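Local coordinates for protein TASOR (Homo sapiens, PDB 6TL1) that serves as part of the HUSH complex, which maintains epigenetic silencing, this piece being the protein's pseudo-PARP domain, at residues 19-24 with 129-134; 105-110 with 194-199. All blocks are in the same frame, centred on the assembly; numbering follows the deposited sequence.

Contact 1 of 2, residues 19-24 with 129-134; sequences NILHSS and VVIFKI
Ile131 of strand 126-134 meets the last turn of helix 12-22 through two apolar neighbours, Leu21 and Ile20, and the whole interface consists of carbon-carbon packing. The helix and strand backbones are held well apart: the CA atoms of Leu21 and Ile131, the nearest pair, lie 8.5 Å from each other, so the side chains span the gap. In the main packing pair, Ile131 CD1 sits 3.8 Å from Leu21 CG and equally close to Leu21 CD2, touching a branch point and one of its methyls together. Behind it, Ile131 CG1 is 4.2 Å from Leu21 CD2. The leucine and isoleucine arms pass at a slant to one another. Ile131 can reach this far because its CG1-CD1 arm is extended (chi2 177°), which carries CD1 out from the sheet.

A looser second pair flanks the first. The branch methyl Ile131 CG2 faces Ile20 CG2 at 4.2 Å, while the CG1-CD1 arm lies mainly against Leu21. Tyr72 of strand 71-77, touched by Ile20, and Tyr202 and Val205 of strand 199-209, touched by Ile20 and Leu21 respectively, widen the surface under the helix from the two neighbours of strand 126-134; Ala113 adds to it from a loop.

Among the polar groups, no hydrogen bond passes between the segments. Both backbones find partners elsewhere: within 19-24, Ser23 N donates to Asn19 O (3.0 Å) and Ser24 N to Leu21 O (2.9 Å), while Ile131 is bonded to strand 199-209.

Since Ile20 and Leu21 together touch Ile131, Tyr202 and Val205, residues of two adjacent strands, the helix lies by its apolar side on one face of the five-stranded antiparallel sheet: helix-on-sheet packing within the pseudo-PARP domain.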
loop_
_atom_site.group_PDB
_atom_site.type_symbol
_atom_site.label_atom_id
_atom_site.label_comp_id
_atom_site.label_asym_id
_atom_site.label_seq_id
_atom_site.Cartn_x
_atom_site.Cartn_y
_atom_site.Cartn_z
ATOM N N ASN A 19 3.052 -10.586 11.474
ATOM C CA ASN A 19 2.599 -11.675 10.613
ATOM C C ASN A 19 2.050 -11.160 9.292
ATOM O O ASN A 19 2.136 -11.864 8.281
ATOM C CB ASN A 19 1.518 -12.528 11.280
ATOM C CG ASN A 19 2.077 -13.440 12.355
ATOM O OD1 ASN A 19 3.271 -13.623 12.433
ATOM N ND2 ASN A 19 1.203 -14.043 13.160
ATOM N N ILE A 20 1.462 -9.961 9.286
ATOM C CA ILE A 20 1.036 -9.353 8.026
ATOM C C ILE A 20 2.246 -9.138 7.124
ATOM O O ILE A 20 2.224 -9.475 5.934
ATOM C CB ILE A 20 0.299 -8.029 8.298
ATOM C CG1 ILE A 20 -0.987 -8.278 9.106
ATOM C CG2 ILE A 20 -0.029 -7.312 6.975
ATOM C CD1 ILE A 20 -1.532 -7.014 9.692
ATOM N N LEU A 21 3.345 -8.642 7.693
ATOM C CA LEU A 21 4.555 -8.446 6.894
ATOM C C LEU A 21 5.145 -9.774 6.428
ATOM O O LEU A 21 5.429 -9.947 5.236
ATOM C CB LEU A 21 5.587 -7.660 7.699
ATOM C CG LEU A 21 5.153 -6.240 8.090
ATOM C CD1 LEU A 21 5.925 -5.778 9.298
ATOM C CD2 LEU A 21 5.336 -5.265 6.944
ATOM N N HIS A 22 5.312 -10.736 7.348
ATOM C CA HIS A 22 5.930 -12.015 6.997
ATOM C C HIS A 22 5.137 -12.765 5.941
ATOM O O HIS A 22 5.711 -13.526 5.159
ATOM C CB HIS A 22 6.080 -12.904 8.241
ATOM C CG HIS A 22 7.189 -12.489 9.145
ATOM N ND1 HIS A 22 7.390 -13.060 10.385
ATOM C CD2 HIS A 22 8.172 -11.570 8.987
ATOM C CE1 HIS A 22 8.451 -12.510 10.952
ATOM N NE2 HIS A 22 8.942 -11.602 10.126
ATOM N N SER A 23 3.823 -12.624 5.938
ATOM C CA SER A 23 3.021 -13.328 4.951
ATOM C C SER A 23 2.935 -12.587 3.616
ATOM O O SER A 23 2.290 -13.086 2.690
ATOM C CB SER A 23 1.628 -13.584 5.520
ATOM O OG SER A 23 0.938 -12.365 5.668
ATOM N N SER A 24 3.548 -11.406 3.496
ATOM C CA SER A 24 3.372 -10.547 2.327
ATOM C C SER A 24 4.679 -10.305 1.574
ATOM O O SER A 24 4.791 -9.332 0.822
ATOM C CB SER A 24 2.758 -9.214 2.751
ATOM O OG SER A 24 1.596 -9.424 3.544
ATOM N N VAL A 129 7.815 1.506 7.970
ATOM C CA VAL A 129 6.872 1.005 6.976
ATOM C C VAL A 129 5.466 1.182 7.534
ATOM O O VAL A 129 5.165 0.693 8.632
ATOM C CB VAL A 129 7.142 -0.464 6.619
ATOM C CG1 VAL A 129 6.142 -0.951 5.595
ATOM C CG2 VAL A 129 8.569 -0.627 6.103
ATOM N N VAL A 130 4.621 1.902 6.792
ATOM C CA VAL A 130 3.198 2.017 7.105
ATOM C C VAL A 130 2.462 0.880 6.415
ATOM O O VAL A 130 2.690 0.598 5.232
ATOM C CB VAL A 130 2.631 3.387 6.690
ATOM C CG1 VAL A 130 1.108 3.472 6.979
ATOM C CG2 VAL A 130 3.295 4.493 7.486
ATOM N N ILE A 131 1.654 0.165 7.185
ATOM C CA ILE A 131 0.783 -0.879 6.672
ATOM C C ILE A 131 -0.603 -0.275 6.510
ATOM O O ILE A 131 -1.201 0.202 7.486
ATOM C CB ILE A 131 0.746 -2.096 7.607
ATOM C CG1 ILE A 131 2.144 -2.728 7.739
ATOM C CG2 ILE A 131 -0.332 -3.086 7.156
ATOM C CD1 ILE A 131 2.196 -3.906 8.709
ATOM N N PHE A 132 -1.106 -0.289 5.279
ATOM C CA PHE A 132 -2.445 0.194 4.972
ATOM C C PHE A 132 -3.389 -0.977 4.813
ATOM O O PHE A 132 -3.037 -1.985 4.193
ATOM C CB PHE A 132 -2.463 1.005 3.674
ATOM C CG PHE A 132 -1.687 2.270 3.745
ATOM C CD1 PHE A 132 -0.347 2.292 3.415
ATOM C CD2 PHE A 132 -2.302 3.448 4.154
ATOM C CE1 PHE A 132 0.372 3.477 3.479
ATOM C CE2 PHE A 132 -1.592 4.626 4.234
ATOM C CZ PHE A 132 -0.244 4.640 3.901
ATOM N N LYS A 133 -4.604 -0.829 5.328
ATOM C CA LYS A 133 -5.660 -1.714 4.884
ATOM C C LYS A 133 -6.276 -1.091 3.636
ATOM O O LYS A 133 -6.373 0.133 3.517
ATOM C CB LYS A 133 -6.715 -1.958 5.965
ATOM C CG LYS A 133 -7.589 -0.786 6.341
ATOM C CD LYS A 133 -8.697 -1.269 7.290
ATOM C CE LYS A 133 -9.562 -0.129 7.833
ATOM N NZ LYS A 133 -10.508 -0.639 8.883
ATOM N N ILE A 134 -6.616 -1.943 2.671
ATOM C CA ILE A 134 -7.099 -1.502 1.372
ATOM C C ILE A 134 -8.253 -2.396 0.969
ATOM O O ILE A 134 -8.415 -3.509 1.476
ATOM C CB ILE A 134 -6.009 -1.547 0.273
ATOM C CG1 ILE A 134 -5.451 -2.977 0.170
ATOM C CG2 ILE A 134 -4.926 -0.538 0.579
ATOM C CD1 ILE A 134 -4.416 -3.182 -0.929
#

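Contact 2 of 2, residues 105-110 with 194-199; sequences MGVYLS and RRPRHV
Val107 and Leu109, two residues apart on strand 107-110, face Pro196 and Val199 across a wholly buried apolar seam. Following Val107 outward shows how the first half is built. Its CB is already directed at the loop, but at 4.8 Å from Pro196 CD it stops short of contact; the two methyls make up the difference. CG1, anti to the carbonyl carbon (chi1 -53°), ends 3.9 Å from Pro196 CD. CG2, which that torsion places between the backbone N and the carbonyl carbon, lies 4.2 Å from Pro196 CG. Both valine methyls therefore bear on the CG-CD side of the proline ring. CG2 also leans in the direction of Val199, whose CG2 is 4.5 Å away, at the fringe of the packing.

The second half repeats the approach with a longer side chain. Leu109 sends CD1 to within 3.9 Å of Val199 CG1, and Val199 CG2 is not much farther from the same CD1, at 4.3 Å. Here too the ends of the side chains do the touching, and no hydrogen bond joins the segments.

The seam is flanked by residues of both sheets. Phe184, from the mixed sheet, packs on Val107 and Val199, and Ile134, from the antiparallel sheet, packs on Leu109 and Val199. Backbone bonds from Val107 to Phe184 and from Leu109 to Tyr182 hold the strand at the margin of the mixed sheet. That its apolar face is turned to the loop is seen from the CB atoms of Val107 and Leu109, which both point at 194-199.

Because side chains from the two sheets pack on the same residues, the seam belongs to the hydrophobic core between those sheets, the layout of a PARP-like fold, which TASOR retains as a pseudo-PARP.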
loop_
_atom_site.group_PDB
_atom_site.type_symbol
_atom_site.label_atom_id
_atom_site.label_comp_id
_atom_site.label_asym_id
_atom_site.label_seq_id
_atom_site.Cartn_x
_atom_site.Cartn_y
_atom_site.Cartn_z
ATOM N N MET A 105 -2.749 11.771 -9.869
ATOM C CA MET A 105 -4.139 11.348 -9.916
ATOM C C MET A 105 -4.452 10.149 -9.033
ATOM O O MET A 105 -5.632 9.837 -8.846
ATOM C CB MET A 105 -4.540 11.038 -11.367
ATOM C CG MET A 105 -4.540 12.291 -12.245
ATOM S SD MET A 105 -5.201 12.038 -13.904
ATOM C CE MET A 105 -3.841 11.288 -14.762
ATOM N N GLY A 106 -3.437 9.463 -8.503
ATOM C CA GLY A 106 -3.639 8.285 -7.690
ATOM C C GLY A 106 -2.513 8.145 -6.692
ATOM O O GLY A 106 -1.578 8.951 -6.660
ATOM N N VAL A 107 -2.616 7.119 -5.856
ATOM C CA VAL A 107 -1.606 6.839 -4.846
ATOM C C VAL A 107 -1.073 5.435 -5.076
ATOM O O VAL A 107 -1.829 4.518 -5.413
ATOM C CB VAL A 107 -2.166 7.025 -3.418
ATOM C CG1 VAL A 107 -2.802 8.426 -3.292
ATOM C CG2 VAL A 107 -3.179 5.943 -3.059
ATOM N N TYR A 108 0.234 5.274 -4.920
ATOM C CA TYR A 108 0.911 4.012 -5.189
ATOM C C TYR A 108 1.284 3.326 -3.876
ATOM O O TYR A 108 1.874 3.954 -2.996
ATOM C CB TYR A 108 2.170 4.254 -6.021
ATOM C CG TYR A 108 1.951 4.436 -7.504
ATOM C CD1 TYR A 108 1.941 3.337 -8.350
ATOM C CD2 TYR A 108 1.801 5.702 -8.065
ATOM C CE1 TYR A 108 1.763 3.475 -9.689
ATOM C CE2 TYR A 108 1.628 5.856 -9.431
ATOM C CZ TYR A 108 1.609 4.735 -10.235
ATOM O OH TYR A 108 1.449 4.834 -11.598
ATOM N N LEU A 109 0.959 2.044 -3.755
ATOM C CA LEU A 109 1.351 1.239 -2.600
ATOM C C LEU A 109 2.027 -0.045 -3.068
ATOM O O LEU A 109 1.646 -0.611 -4.091
ATOM C CB LEU A 109 0.127 0.891 -1.707
ATOM C CG LEU A 109 -0.632 2.058 -1.066
ATOM C CD1 LEU A 109 -1.830 1.588 -0.289
ATOM C CD2 LEU A 109 0.313 2.759 -0.103
ATOM N N SER A 110 3.025 -0.512 -2.302
ATOM C CA SER A 110 3.706 -1.767 -2.623
ATOM C C SER A 110 2.826 -2.956 -2.268
ATOM O O SER A 110 2.196 -2.991 -1.208
ATOM C CB SER A 110 5.027 -1.910 -1.859
ATOM O OG SER A 110 6.056 -1.097 -2.369
ATOM N N ARG A 194 -8.288 13.924 -3.846
ATOM C CA ARG A 194 -6.866 13.896 -3.551
ATOM C C ARG A 194 -6.509 12.789 -2.568
ATOM O O ARG A 194 -5.332 12.431 -2.457
ATOM C CB ARG A 194 -6.383 15.245 -3.014
ATOM C CG ARG A 194 -6.381 16.353 -4.054
ATOM C CD ARG A 194 -5.478 17.509 -3.655
ATOM N NE ARG A 194 -4.070 17.108 -3.673
ATOM C CZ ARG A 194 -3.296 16.975 -2.600
ATOM N NH1 ARG A 194 -3.776 17.220 -1.386
ATOM N NH2 ARG A 194 -2.032 16.598 -2.748
ATOM N N ARG A 195 -7.495 12.226 -1.861
ATOM C CA ARG A 195 -7.259 11.114 -0.948
ATOM C C ARG A 195 -8.303 10.028 -1.195
ATOM O O ARG A 195 -9.469 10.189 -0.808
ATOM C CB ARG A 195 -7.298 11.566 0.511
ATOM C CG ARG A 195 -7.118 10.397 1.487
ATOM C CD ARG A 195 -7.121 10.838 2.930
ATOM N NE ARG A 195 -8.284 11.652 3.249
ATOM C CZ ARG A 195 -9.499 11.162 3.486
ATOM N NH1 ARG A 195 -9.734 9.855 3.420
ATOM N NH2 ARG A 195 -10.498 11.989 3.775
ATOM N N PRO A 196 -7.922 8.922 -1.836
ATOM C CA PRO A 196 -8.869 7.810 -1.991
ATOM C C PRO A 196 -9.225 7.251 -0.629
ATOM O O PRO A 196 -8.358 7.102 0.232
ATOM C CB PRO A 196 -8.084 6.787 -2.825
ATOM C CG PRO A 196 -7.002 7.587 -3.499
ATOM C CD PRO A 196 -6.631 8.637 -2.479
ATOM N N ARG A 197 -10.508 6.955 -0.428
ATOM C CA ARG A 197 -10.959 6.544 0.896
ATOM C C ARG A 197 -10.890 5.041 1.143
ATOM O O ARG A 197 -11.024 4.622 2.306
ATOM C CB ARG A 197 -12.392 7.015 1.175
ATOM C CG ARG A 197 -12.717 8.476 0.850
ATOM C CD ARG A 197 -14.236 8.705 0.890
ATOM N NE ARG A 197 -14.899 8.186 -0.288
ATOM C CZ ARG A 197 -16.213 8.024 -0.383
ATOM N NH1 ARG A 197 -16.749 7.549 -1.499
ATOM N NH2 ARG A 197 -16.994 8.274 0.658
ATOM N N HIS A 198 -10.657 4.225 0.111
ATOM C CA HIS A 198 -10.510 2.786 0.297
ATOM C C HIS A 198 -9.061 2.385 0.582
ATOM O O HIS A 198 -8.693 1.220 0.421
ATOM C CB HIS A 198 -11.099 2.019 -0.900
ATOM C CG HIS A 198 -10.662 2.511 -2.247
ATOM N ND1 HIS A 198 -10.744 3.833 -2.632
ATOM C CD2 HIS A 198 -10.193 1.837 -3.329
ATOM C CE1 HIS A 198 -10.311 3.959 -3.873
ATOM N NE2 HIS A 198 -9.963 2.764 -4.319
ATOM N N VAL A 199 -8.260 3.337 1.042
ATOM C CA VAL A 199 -6.918 3.151 1.568
ATOM C C VAL A 199 -6.890 3.784 2.951
ATOM O O VAL A 199 -7.256 4.954 3.103
ATOM C CB VAL A 199 -5.867 3.807 0.658
ATOM C CG1 VAL A 199 -4.523 3.824 1.333
ATOM C CG2 VAL A 199 -5.821 3.086 -0.711
#

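In the fold
From the N terminus, helix 12-22 comes first, and contact 1 closes a loop of 104 residues when strand 126-134 reaches it. Within that loop lies strand 107-110, whose partner segment 194-199 comes later; contact 2 thus closes a second loop of 83 residues that crosses the first instead of nesting with it. Contact 1 joins the helix to the five-stranded antiparallel sheet, and contact 2 joins that sheet's approach loop to the mixed sheet. Their centres are 16 Å apart, yet they touch: Phe132 CD1 lies 3.6 Å from Leu109 CD2, and Phe132 CD2 is equally close to Val199 CG1. Strand 126-134 therefore serves both contacts, Ile131 on the helix side and Phe132 toward the mixed sheet.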